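Local coordinates for protein sphingomyelinase-c (PDB 1ZWX) that belongs to the endonuclease/exonuclease/phosphatase family and has the two-sheet alpha/beta sandwich of DNase I-like proteins, at residues Asn10-Ser15 / Lys45-Val50; Val103-Gln108 / Ala134-Met139; Tyr145-Thr150 / Ile189-Gly194. One frame throughout, in Å; residues are numbered along the deposited sequence.

Contact 1 of 3, residues Asn10-Ser15 / Lys45-Val50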
# COMPACT_ATOMS: atom_id res chain seq x y z
N ASN A 10 -14.13 -16.28 -2.28
CA ASN A 10 -14.14 -15.07 -3.08
C ASN A 10 -13.71 -13.89 -2.20
O ASN A 10 -14.56 -13.07 -1.78
CB ASN A 10 -15.51 -14.82 -3.73
CG ASN A 10 -15.54 -13.54 -4.59
OD1 ASN A 10 -14.52 -12.85 -4.76
ND2 ASN A 10 -16.72 -13.23 -5.14
N PHE A 11 -12.40 -13.86 -1.88
CA PHE A 11 -11.79 -12.77 -1.11
C PHE A 11 -11.05 -11.86 -2.04
O PHE A 11 -10.32 -12.31 -2.93
CB PHE A 11 -10.82 -13.29 -0.07
CG PHE A 11 -10.67 -12.39 1.12
CD1 PHE A 11 -11.67 -12.33 2.09
CD2 PHE A 11 -9.52 -11.58 1.28
CE1 PHE A 11 -11.54 -11.52 3.21
CE2 PHE A 11 -9.37 -10.76 2.40
CZ PHE A 11 -10.38 -10.71 3.37
N LYS A 12 -11.24 -10.56 -1.82
CA LYS A 12 -10.75 -9.53 -2.72
C LYS A 12 -10.18 -8.36 -1.92
O LYS A 12 -10.84 -7.82 -1.01
CB LYS A 12 -11.90 -9.09 -3.60
CG LYS A 12 -11.55 -8.10 -4.67
CD LYS A 12 -12.64 -8.10 -5.70
CE LYS A 12 -12.95 -6.71 -6.13
NZ LYS A 12 -14.34 -6.63 -6.72
N ILE A 13 -8.95 -7.96 -2.27
CA ILE A 13 -8.22 -6.88 -1.59
C ILE A 13 -7.76 -5.92 -2.68
O ILE A 13 -7.27 -6.36 -3.72
CB ILE A 13 -6.96 -7.41 -0.85
CG1 ILE A 13 -7.35 -8.44 0.19
CG2 ILE A 13 -6.16 -6.25 -0.18
CD1 ILE A 13 -6.19 -9.21 0.72
N THR A 14 -7.94 -4.62 -2.46
CA THR A 14 -7.40 -3.63 -3.38
C THR A 14 -6.35 -2.85 -2.58
O THR A 14 -6.56 -2.54 -1.41
CB THR A 14 -8.49 -2.70 -3.97
OG1 THR A 14 -9.28 -3.43 -4.90
CG2 THR A 14 -7.88 -1.51 -4.73
N SER A 15 -5.19 -2.63 -3.19
CA SER A 15 -4.15 -1.83 -2.54
C SER A 15 -3.88 -0.62 -3.46
O SER A 15 -3.74 -0.77 -4.67
CB SER A 15 -2.87 -2.67 -2.33
OG SER A 15 -1.88 -1.89 -1.69
N LYS A 45 -15.02 0.24 -4.71
CA LYS A 45 -16.21 -0.54 -4.27
C LYS A 45 -15.95 -2.04 -4.35
O LYS A 45 -15.04 -2.50 -5.05
CB LYS A 45 -17.41 -0.21 -5.17
CG LYS A 45 -17.72 1.26 -5.27
CD LYS A 45 -18.78 1.52 -6.34
CE LYS A 45 -19.14 3.00 -6.44
NZ LYS A 45 -19.29 3.67 -5.10
N ASN A 46 -16.76 -2.81 -3.62
CA ASN A 46 -16.80 -4.26 -3.74
C ASN A 46 -15.52 -5.00 -3.33
O ASN A 46 -15.21 -6.08 -3.87
CB ASN A 46 -17.22 -4.68 -5.15
CG ASN A 46 -18.47 -3.98 -5.62
OD1 ASN A 46 -19.46 -3.85 -4.86
ND2 ASN A 46 -18.44 -3.47 -6.87
N ASN A 47 -14.78 -4.45 -2.36
CA ASN A 47 -13.61 -5.15 -1.82
C ASN A 47 -13.95 -5.70 -0.46
O ASN A 47 -14.76 -5.11 0.24
CB ASN A 47 -12.41 -4.16 -1.71
CG ASN A 47 -11.94 -3.67 -3.07
OD1 ASN A 47 -12.17 -2.50 -3.46
ND2 ASN A 47 -11.34 -4.56 -3.83
N ASP A 48 -13.27 -6.76 -0.03
CA ASP A 48 -13.33 -7.15 1.36
C ASP A 48 -12.50 -6.24 2.23
O ASP A 48 -12.88 -5.90 3.35
CB ASP A 48 -12.89 -8.61 1.50
CG ASP A 48 -13.87 -9.56 0.83
OD1 ASP A 48 -15.00 -9.68 1.34
OD2 ASP A 48 -13.56 -10.10 -0.24
N VAL A 49 -11.33 -5.86 1.70
CA VAL A 49 -10.31 -5.13 2.47
C VAL A 49 -9.62 -4.17 1.48
O VAL A 49 -9.45 -4.48 0.28
CB VAL A 49 -9.25 -6.11 3.12
CG1 VAL A 49 -8.06 -5.33 3.68
CG2 VAL A 49 -9.88 -6.95 4.25
N VAL A 50 -9.27 -2.98 1.96
CA VAL A 50 -8.52 -2.02 1.13
C VAL A 50 -7.29 -1.61 1.91
O VAL A 50 -7.36 -1.30 3.11
CB VAL A 50 -9.33 -0.73 0.80
CG1 VAL A 50 -8.40 0.36 0.14
CG2 VAL A 50 -10.48 -1.02 -0.17
O HOH W 1 -15.33 -10.37 -2.23

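Contact 2 of 3, residues Val103-Gln108 / Ala134-Met139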
# COMPACT_ATOMS: atom_id res chain seq x y z
N VAL A 103 0.41 4.33 6.02
CA VAL A 103 -0.33 3.07 5.77
C VAL A 103 -1.58 2.94 6.63
O VAL A 103 -1.50 3.10 7.82
CB VAL A 103 0.54 1.82 6.06
CG1 VAL A 103 -0.29 0.52 5.83
CG2 VAL A 103 1.81 1.82 5.16
N ALA A 104 -2.71 2.64 6.02
CA ALA A 104 -3.90 2.25 6.79
C ALA A 104 -4.56 1.06 6.13
O ALA A 104 -4.38 0.83 4.96
CB ALA A 104 -4.93 3.46 6.91
N VAL A 105 -5.36 0.31 6.90
CA VAL A 105 -6.15 -0.80 6.31
C VAL A 105 -7.60 -0.66 6.72
O VAL A 105 -7.86 -0.45 7.88
CB VAL A 105 -5.64 -2.18 6.79
CG1 VAL A 105 -6.50 -3.30 6.23
CG2 VAL A 105 -4.17 -2.41 6.32
N VAL A 106 -8.51 -0.75 5.78
CA VAL A 106 -9.95 -0.64 6.07
C VAL A 106 -10.67 -1.89 5.55
O VAL A 106 -10.23 -2.52 4.57
CB VAL A 106 -10.55 0.69 5.48
CG1 VAL A 106 -9.70 1.91 5.95
CG2 VAL A 106 -10.69 0.66 4.00
N SER A 107 -11.77 -2.24 6.21
CA SER A 107 -12.47 -3.49 5.92
C SER A 107 -14.00 -3.33 6.05
O SER A 107 -14.49 -2.60 6.92
CB SER A 107 -12.00 -4.56 6.92
OG SER A 107 -12.61 -5.81 6.62
N GLN A 108 -14.75 -4.00 5.19
CA GLN A 108 -16.18 -4.16 5.47
C GLN A 108 -16.48 -5.14 6.59
O GLN A 108 -17.63 -5.20 7.05
CB GLN A 108 -16.97 -4.50 4.22
CG GLN A 108 -16.62 -5.76 3.56
CD GLN A 108 -17.64 -6.14 2.51
OE1 GLN A 108 -17.30 -6.26 1.33
NE2 GLN A 108 -18.90 -6.35 2.93
N ALA A 134 0.97 -2.31 9.06
CA ALA A 134 -0.22 -2.53 9.89
C ALA A 134 -0.64 -3.99 9.73
O ALA A 134 -0.62 -4.53 8.62
CB ALA A 134 -1.37 -1.62 9.42
N TYR A 135 -1.04 -4.61 10.84
CA TYR A 135 -1.53 -5.98 10.79
C TYR A 135 -2.99 -5.92 11.24
O TYR A 135 -3.27 -5.28 12.24
CB TYR A 135 -0.74 -6.83 11.79
CG TYR A 135 -1.42 -8.15 12.12
CD1 TYR A 135 -1.36 -9.23 11.22
CD2 TYR A 135 -2.18 -8.29 13.30
CE1 TYR A 135 -2.02 -10.47 11.52
CE2 TYR A 135 -2.85 -9.50 13.59
CZ TYR A 135 -2.74 -10.58 12.71
OH TYR A 135 -3.39 -11.78 12.98
N VAL A 136 -3.86 -6.58 10.51
CA VAL A 136 -5.21 -6.84 11.01
C VAL A 136 -5.58 -8.32 10.93
O VAL A 136 -5.18 -9.01 10.00
CB VAL A 136 -6.30 -5.97 10.29
CG1 VAL A 136 -6.02 -4.49 10.43
CG2 VAL A 136 -6.50 -6.34 8.83
N LYS A 137 -6.37 -8.78 11.90
CA LYS A 137 -7.13 -10.03 11.76
C LYS A 137 -8.64 -9.65 11.62
O LYS A 137 -9.15 -8.98 12.46
CB LYS A 137 -6.92 -10.93 12.97
CG LYS A 137 -7.69 -12.31 12.81
CD LYS A 137 -7.65 -13.13 14.11
CE LYS A 137 -8.28 -14.56 13.94
NZ LYS A 137 -8.20 -15.25 15.30
N ILE A 138 -9.27 -10.00 10.51
CA ILE A 138 -10.69 -9.74 10.31
C ILE A 138 -11.43 -11.08 10.37
O ILE A 138 -10.84 -12.14 10.09
CB ILE A 138 -11.02 -9.02 8.95
CG1 ILE A 138 -10.64 -9.86 7.75
CG2 ILE A 138 -10.32 -7.61 8.84
CD1 ILE A 138 -11.75 -9.96 6.72
N MET A 139 -12.73 -11.01 10.66
CA MET A 139 -13.62 -12.17 10.55
C MET A 139 -14.66 -11.91 9.49
O MET A 139 -15.41 -10.90 9.56
CB MET A 139 -14.28 -12.44 11.90
CG MET A 139 -13.31 -12.86 13.00
SD MET A 139 -12.60 -14.52 12.61
CE MET A 139 -14.08 -15.53 12.61

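Contact 3 of 3, residues Tyr145-Thr150 / Ile189-Gly194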
# COMPACT_ATOMS: atom_id res chain seq x y z
N TYR A 145 -9.16 -13.95 8.43
CA TYR A 145 -8.28 -13.52 7.34
C TYR A 145 -7.29 -12.56 7.95
O TYR A 145 -7.66 -11.74 8.80
CB TYR A 145 -9.03 -12.87 6.17
CG TYR A 145 -10.00 -13.77 5.46
CD1 TYR A 145 -9.67 -14.39 4.27
CD2 TYR A 145 -11.27 -14.01 5.99
CE1 TYR A 145 -10.59 -15.24 3.60
CE2 TYR A 145 -12.18 -14.85 5.35
CZ TYR A 145 -11.85 -15.45 4.17
OH TYR A 145 -12.78 -16.27 3.57
N HIS A 146 -6.00 -12.74 7.60
CA HIS A 146 -4.91 -11.94 8.18
C HIS A 146 -4.33 -11.09 7.05
O HIS A 146 -4.08 -11.59 5.94
CB HIS A 146 -3.83 -12.84 8.83
CG HIS A 146 -4.38 -13.78 9.87
ND1 HIS A 146 -4.27 -13.53 11.21
CD2 HIS A 146 -5.04 -14.96 9.75
CE1 HIS A 146 -4.84 -14.52 11.89
NE2 HIS A 146 -5.29 -15.41 11.03
N ILE A 147 -4.19 -9.78 7.30
CA ILE A 147 -3.75 -8.86 6.24
C ILE A 147 -2.67 -7.98 6.82
O ILE A 147 -2.85 -7.39 7.90
CB ILE A 147 -4.88 -7.96 5.67
CG1 ILE A 147 -5.97 -8.79 5.00
CG2 ILE A 147 -4.31 -6.95 4.66
CD1 ILE A 147 -7.15 -9.11 5.98
N ILE A 148 -1.53 -7.95 6.13
CA ILE A 148 -0.44 -7.04 6.45
C ILE A 148 -0.34 -6.05 5.28
O ILE A 148 -0.20 -6.47 4.11
CB ILE A 148 0.88 -7.80 6.71
CG1 ILE A 148 0.74 -8.54 8.05
CG2 ILE A 148 2.11 -6.83 6.67
CD1 ILE A 148 1.88 -9.47 8.39
N GLY A 149 -0.49 -4.77 5.61
CA GLY A 149 -0.40 -3.67 4.63
C GLY A 149 0.89 -2.91 4.95
O GLY A 149 1.22 -2.68 6.11
N THR A 150 1.64 -2.55 3.92
CA THR A 150 3.00 -1.97 4.16
C THR A 150 3.39 -1.07 3.02
O THR A 150 2.79 -1.10 1.93
CB THR A 150 4.11 -3.10 4.39
OG1 THR A 150 5.29 -2.51 4.96
CG2 THR A 150 4.47 -3.80 3.11
N ILE A 189 -5.23 -18.00 6.34
CA ILE A 189 -4.54 -17.30 5.25
C ILE A 189 -3.95 -15.96 5.72
O ILE A 189 -4.55 -15.25 6.53
CB ILE A 189 -5.45 -17.12 4.04
CG1 ILE A 189 -4.67 -16.61 2.81
CG2 ILE A 189 -6.69 -16.20 4.41
CD1 ILE A 189 -5.33 -16.82 1.43
N ILE A 190 -2.74 -15.65 5.21
CA ILE A 190 -2.07 -14.36 5.46
C ILE A 190 -1.78 -13.72 4.11
O ILE A 190 -1.21 -14.35 3.19
CB ILE A 190 -0.76 -14.52 6.26
CG1 ILE A 190 -0.97 -15.34 7.52
CG2 ILE A 190 -0.12 -13.13 6.56
CD1 ILE A 190 0.31 -15.63 8.28
N PHE A 191 -2.20 -12.45 3.99
CA PHE A 191 -1.90 -11.64 2.82
C PHE A 191 -0.90 -10.55 3.24
O PHE A 191 -0.90 -10.08 4.39
CB PHE A 191 -3.15 -10.94 2.30
CG PHE A 191 -4.25 -11.86 1.85
CD1 PHE A 191 -5.28 -12.21 2.72
CD2 PHE A 191 -4.30 -12.31 0.53
CE1 PHE A 191 -6.33 -13.03 2.29
CE2 PHE A 191 -5.34 -13.14 0.09
CZ PHE A 191 -6.38 -13.47 0.98
N ILE A 192 -0.03 -10.20 2.31
CA ILE A 192 0.97 -9.14 2.54
C ILE A 192 0.89 -8.29 1.30
O ILE A 192 1.13 -8.75 0.20
CB ILE A 192 2.43 -9.68 2.74
CG1 ILE A 192 2.55 -10.67 3.91
CG2 ILE A 192 3.42 -8.48 3.00
CD1 ILE A 192 3.91 -11.47 3.88
N GLY A 193 0.51 -7.03 1.46
CA GLY A 193 0.32 -6.17 0.29
C GLY A 193 0.74 -4.72 0.51
O GLY A 193 0.91 -4.26 1.63
N GLY A 194 0.90 -4.01 -0.60
CA GLY A 194 1.26 -2.59 -0.59
C GLY A 194 2.36 -2.31 -1.59
O GLY A 194 2.60 -3.10 -2.50

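Contact 1 of 3, residues Asn10-Ser15 / Lys45-Val50
Asp48 and Lys12 grip each other through backbone and side chain. OD2 of Asp48 takes the backbone N-H of Lys12 on its anti lone pair, N to OD2 2.8 Å, while the N of Asp48 donates to the Lys12 O at 2.8 Å. That carbonyl also receives a weak bond from the N of Val49. A water lies within hydrogen-bonding distance of both Asp48 OD2 and Asn10 O, two acceptors that cannot bond each other, and probably links them. OD1 is satisfied elsewhere, by a salt bridge to Lys140 and a hydrogen bond from Trp109, so a buried carboxylate has partners on both oxygens. These bonds stand at the entry to neighbouring parallel strands, 12-20 and 49-55, the two strands of a beta-alpha-beta unit through helix 31-39; Thr14 N to Val49 O, 3.1 Å, continues the pairing as a regular strand bond. The carboxylate lies stacked on the Phe11 ring, planes 6° apart, with Asp48 CB 3.8 Å from the ring centroid in a CH-pi contact. Lys12 leaves the strand with CG opposite its backbone N (chi1 -176°) and bends at chi3, which brings NZ to the Asn46 O at 3.0 Å, from above the carbonyl plane.

Contact 2 of 3, residues Val103-Gln108 / Ala134-Met139
Val105 and Val136 meet through branches set by different first torsions. In Val105, CG1 stands anti to the backbone N (chi1 177°); in Val136, CG2 sits between the backbone N and the carbonyl carbon, with CG1 beside N (chi1 -58°). The two methyls touch at 4.0 Å, Val105 CG1 to Val136 CG2, and the side chains pass each other at a slant. The second branch of Val105, CG2, turns to the methyl of Ala134, 4.3 Å from its CB. Val103 reaches the same CB with its CG1, so the small alanine side chain receives one methyl from each of two alternate valines. At the other end Ser107 lies against Ile138, with Ser107 OG 3.7 Å from Ile138 CG2.

Strands 104-107 and 132-140 belong to different sheets, the two layers of the DNase I-like sandwich. The axes of 104-107 and 134-139 approach to 7.5 Å and run 19° from parallel, and alternate residues of each strand direct their CB toward the other. Around them Val49 of the first sheet presses on Val105 and Ser107, while Tyr145 of the second touches Ile138.

No hydrogen bond crosses between the two segments. The polar end of Ser107 is engaged outside this pair, where OG bonds to the N of Trp109 and the O of Asp48 in the loops beside its strand, and it offers Ile138 only a van der Waals surface. The sheets are therefore held face to face at this place by buried aliphatic groups, a join that depends on dispersion and the exclusion of water.

Contact 3 of 3, residues Tyr145-Thr150 / Ile189-Gly194
Five backbone hydrogen bonds run between Tyr145-Thr150 and Ile189-Gly194, alternating in direction. His146 N to Ile189 O and Thr150 N to Gly193 O lie at the ends; between them Phe191 N to His146 O, Ile148 N to Phe191 O and Gly193 N to Ile148 O are each 2.8 Å. The bond from Phe191 N to His146 O is nearly straight, 165° at the hydrogen. Weaker CA-H...O contacts fill in between, among them Gly149 CA to Gly193 O and Gly194 CA to Thr150 O, each 3.3 Å.

This parallel ladder joins the two strands of a beta-alpha-beta unit, 143-151 and 189-193, whose crossover is helix 161-182. The helix packs on the face bearing Ile148, Ile190 and Ile192, where CG2 of Ile148 meets CG2 of Ile192 at 4.2 Å.

The face bearing Tyr145, Ile147, Ile189 and Phe191 is packed by aromatic and aliphatic groups. The Tyr145 and Phe191 side chains run alongside each other in the same direction, and CE1 of Phe191 comes to the edge of the tyrosine ring at CD1. The Ile189 methyl CG2 presses on the same tyrosine atom, 3.5 Å from CD1. CG1 of Ile147 rests 4.2 Å from Phe191 CD1.

Among the polar side chains, His146 has CG anti to its carbonyl carbon (chi1 -55°), which brings the ring edge to the Ile189 O, 3.3 Å from CD2. Both ring nitrogens bond beyond the pair, ND1 to Tyr135 and NE2 to Glu188, fixing the ring's rotation. OG1 of Thr150 bonds to the Gly132 O.

From the N terminus, contact 1 closes first: strand 12-20 leads through helix 31-39 to strand 49-55, its neighbour in one sheet. Contact 2 follows, from strand 104-107 of that sheet to strand 132-140 of the other, with strand 111-118 in the loop between. Contact 3 then closes the second beta-alpha-beta unit, over helix 161-182. The three are in series; none nests or crosses. Contacts 1 and 2 share a sheet through the Val50-Val106 backbone pairing, and contacts 2 and 3 share the other through Val136-Ile147. Contact 1 also meets contact 3 across the sandwich, where Phe11 and Ile13 pack on Tyr145 and Phe191.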